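Local coordinates for solute-binding periplasmic protein of iron/siderophore ABC transporter (Yersinia pestis, PDB 6B2Y), which probably binds a chelated iron complex in the periplasm and delivers it to an ABC transporter for uptake, at residues D92-K100 and V291-P299. Numbering follows the deposited sequence.
Sequences DPQTYAIYK and VVLGAQVTP. With NA (sodium ion), chain C.
Gln94, near the start of helix 93-102, meets the type I turn Gly294-Val297 of the loop 291-299. Just before it, Asp92 is linked to the loop through a water that donates to its OD1 and accepts from Ala295 N at 3.1 Å. The same carboxylate N-caps the helix, taking a weak bond from Thr95 N on OD1 and the Thr95 hydroxyl, from above its plane, on OD2. Gln94 carries most of the contact. Its extended chain runs into the turn, where OE1 accepts from Gln296 N in the carbonyl plane, on a lone pair (2.9 Å, N-H...O 159°). NE2 donates less squarely to Leu293 O at 3.2 Å, from above the plane of the Leu293 carbonyl, so both ends of the amide are held by loop backbone and its rotation is fixed. The extended Gln296 side chain crosses that of Gln94, its NE2 3.4 Å from Ala97 CB and its OE1 3.6 Å from Gln94 CG. One turn after Gln94, Ile98 turns CG1 beside its backbone N (chi1 -61°), which brings it to 3.8 Å from Ala295 CB. The contact thus joins the two lobes of this binding protein; behind the loop, Leu293 packs on strand 326-330 and Val297 on helix 299-310.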
loop_
_atom_site.group_PDB
_atom_site.type_symbol
_atom_site.label_atom_id
_atom_site.label_comp_id
_atom_site.label_asym_id
_atom_site.label_seq_id
_atom_site.Cartn_x
_atom_site.Cartn_y
_atom_site.Cartn_z
ATOM N N ASP A 92 3.528 10.376 -2.866
ATOM C CA ASP A 92 4.477 9.906 -1.857
ATOM C C ASP A 92 5.781 10.694 -1.944
ATOM O O ASP A 92 6.858 10.117 -2.118
ATOM C CB ASP A 92 4.745 8.407 -2.011
ATOM C CG ASP A 92 5.408 7.812 -0.784
ATOM O OD1 ASP A 92 5.663 8.575 0.174
ATOM O OD2 ASP A 92 5.664 6.581 -0.763
ATOM N N PRO A 93 5.722 12.024 -1.780
ATOM C CA PRO A 93 6.960 12.827 -1.836
ATOM C C PRO A 93 8.011 12.440 -0.810
ATOM O O PRO A 93 9.212 12.637 -1.063
ATOM C CB PRO A 93 6.454 14.257 -1.585
ATOM C CG PRO A 93 5.146 14.075 -0.858
ATOM C CD PRO A 93 4.542 12.863 -1.503
ATOM N N GLN A 94 7.608 11.929 0.356
ATOM C CA GLN A 94 8.593 11.580 1.369
ATOM C C GLN A 94 9.475 10.426 0.911
ATOM O O GLN A 94 10.705 10.499 1.011
ATOM C CB GLN A 94 7.899 11.239 2.682
ATOM C CG GLN A 94 7.070 12.376 3.231
ATOM C CD GLN A 94 6.338 11.954 4.468
ATOM O OE1 GLN A 94 6.948 11.424 5.400
ATOM N NE2 GLN A 94 5.028 12.140 4.473
ATOM N N THR A 95 8.870 9.332 0.435
ATOM C CA THR A 95 9.681 8.232 -0.077
ATOM C C THR A 95 10.530 8.690 -1.253
ATOM O O THR A 95 11.705 8.326 -1.352
ATOM C CB THR A 95 8.793 7.056 -0.487
ATOM O OG1 THR A 95 8.005 6.657 0.633
ATOM C CG2 THR A 95 9.639 5.876 -0.946
ATOM N N TYR A 96 9.954 9.500 -2.143
ATOM C CA TYR A 96 10.715 10.028 -3.270
ATOM C C TYR A 96 11.959 10.773 -2.782
ATOM O O TYR A 96 13.050 10.619 -3.349
ATOM C CB TYR A 96 9.820 10.940 -4.107
ATOM C CG TYR A 96 10.458 11.475 -5.378
ATOM C CD1 TYR A 96 11.329 12.568 -5.333
ATOM C CD2 TYR A 96 10.177 10.910 -6.617
ATOM C CE1 TYR A 96 11.900 13.068 -6.474
ATOM C CE2 TYR A 96 10.752 11.409 -7.778
ATOM C CZ TYR A 96 11.626 12.492 -7.688
ATOM O OH TYR A 96 12.220 13.013 -8.816
ATOM N N ALA A 97 11.811 11.554 -1.705
ATOM C CA ALA A 97 12.927 12.328 -1.155
ATOM C C ALA A 97 14.060 11.424 -0.684
ATOM O O ALA A 97 15.242 11.722 -0.911
ATOM C CB ALA A 97 12.429 13.202 -0.004
ATOM N N ILE A 98 13.721 10.318 -0.015
ATOM C CA ILE A 98 14.749 9.432 0.513
ATOM C C ILE A 98 15.523 8.784 -0.623
ATOM O O ILE A 98 16.749 8.636 -0.546
ATOM C CB ILE A 98 14.120 8.379 1.443
ATOM C CG1 ILE A 98 13.432 9.067 2.623
ATOM C CG2 ILE A 98 15.184 7.367 1.904
ATOM C CD1 ILE A 98 14.392 9.690 3.625
ATOM N N TYR A 99 14.821 8.389 -1.694
ATOM C CA TYR A 99 15.488 7.839 -2.873
ATOM C C TYR A 99 16.324 8.898 -3.587
ATOM O O TYR A 99 17.430 8.610 -4.058
ATOM C CB TYR A 99 14.458 7.242 -3.827
ATOM C CG TYR A 99 14.102 5.816 -3.456
ATOM C CD1 TYR A 99 13.102 5.542 -2.533
ATOM C CD2 TYR A 99 14.805 4.755 -3.995
ATOM C CE1 TYR A 99 12.792 4.225 -2.188
ATOM C CE2 TYR A 99 14.510 3.443 -3.657
ATOM C CZ TYR A 99 13.503 3.186 -2.756
ATOM O OH TYR A 99 13.225 1.872 -2.418
ATOM N N LYS A 100 15.804 10.120 -3.691
ATOM C CA LYS A 100 16.540 11.186 -4.374
ATOM C C LYS A 100 17.877 11.457 -3.693
ATOM O O LYS A 100 18.891 11.694 -4.365
ATOM C CB LYS A 100 15.690 12.457 -4.409
ATOM C CG LYS A 100 16.362 13.647 -5.096
ATOM C CD LYS A 100 15.393 14.812 -5.244
ATOM C CE LYS A 100 16.030 15.947 -6.050
ATOM N NZ LYS A 100 15.234 17.202 -5.969
ATOM N N VAL A 291 -3.993 12.409 8.376
ATOM C CA VAL A 291 -2.974 11.839 9.241
ATOM C C VAL A 291 -1.608 11.962 8.573
ATOM O O VAL A 291 -1.462 11.717 7.364
ATOM C CB VAL A 291 -3.317 10.367 9.549
ATOM C CG1 VAL A 291 -2.242 9.742 10.412
ATOM C CG2 VAL A 291 -4.686 10.271 10.233
ATOM N N VAL A 292 -0.605 12.338 9.357
ATOM C CA VAL A 292 0.751 12.604 8.882
ATOM C C VAL A 292 1.621 11.388 9.183
ATOM O O VAL A 292 1.886 11.074 10.350
ATOM C CB VAL A 292 1.318 13.880 9.531
ATOM C CG1 VAL A 292 2.792 14.011 9.222
ATOM C CG2 VAL A 292 0.551 15.080 9.028
ATOM N N LEU A 293 2.053 10.688 8.127
ATOM C CA LEU A 293 2.858 9.478 8.232
ATOM C C LEU A 293 3.723 9.362 6.988
ATOM O O LEU A 293 3.350 9.866 5.922
ATOM C CB LEU A 293 1.985 8.215 8.359
ATOM C CG LEU A 293 1.072 8.109 9.575
ATOM C CD1 LEU A 293 -0.050 7.104 9.321
ATOM C CD2 LEU A 293 1.883 7.729 10.792
ATOM N N GLY A 294 4.879 8.686 7.119
ATOM C CA GLY A 294 5.743 8.418 5.987
ATOM C C GLY A 294 7.219 8.513 6.343
ATOM O O GLY A 294 7.602 8.629 7.505
ATOM N N ALA A 295 8.062 8.477 5.301
ATOM C CA ALA A 295 9.495 8.251 5.482
ATOM C C ALA A 295 10.191 9.413 6.174
ATOM O O ALA A 295 11.334 9.246 6.616
ATOM C CB ALA A 295 10.165 7.976 4.135
ATOM N N GLN A 296 9.537 10.568 6.277
ATOM C CA GLN A 296 10.136 11.743 6.902
ATOM C C GLN A 296 9.351 12.198 8.122
ATOM O O GLN A 296 9.590 13.302 8.636
ATOM C CB GLN A 296 10.249 12.884 5.886
ATOM C CG GLN A 296 11.135 12.553 4.674
ATOM C CD GLN A 296 11.169 13.673 3.650
ATOM O OE1 GLN A 296 10.131 14.187 3.232
ATOM N NE2 GLN A 296 12.375 14.072 3.255
ATOM N N VAL A 297 8.428 11.380 8.612
ATOM C CA VAL A 297 7.586 11.737 9.744
ATOM C C VAL A 297 8.174 11.129 11.010
ATOM O O VAL A 297 8.555 9.952 11.027
ATOM C CB VAL A 297 6.138 11.264 9.521
ATOM C CG1 VAL A 297 5.313 11.484 10.774
ATOM C CG2 VAL A 297 5.543 12.021 8.346
ATOM N N THR A 298 8.262 11.944 12.074
ATOM C CA THR A 298 8.722 11.499 13.380
ATOM C C THR A 298 7.552 10.989 14.204
ATOM O O THR A 298 6.402 11.360 13.954
ATOM C CB THR A 298 9.398 12.656 14.124
ATOM O OG1 THR A 298 8.410 13.635 14.485
ATOM C CG2 THR A 298 10.439 13.309 13.248
ATOM N N PRO A 299 7.818 10.147 15.214
ATOM C CA PRO A 299 6.731 9.726 16.114
ATOM C C PRO A 299 5.906 10.886 16.637
ATOM O O PRO A 299 4.674 10.817 16.608
ATOM C CB PRO A 299 7.478 8.993 17.234
ATOM C CG PRO A 299 8.679 8.414 16.546
ATOM C CD PRO A 299 9.082 9.446 15.511
HETATM NA NA NA C . 11.021 1.785 -1.093
HETATM O O HOH W 1 6.494 8.090 2.703
HETATM O O HOH W 2 10.813 3.330 1.337
#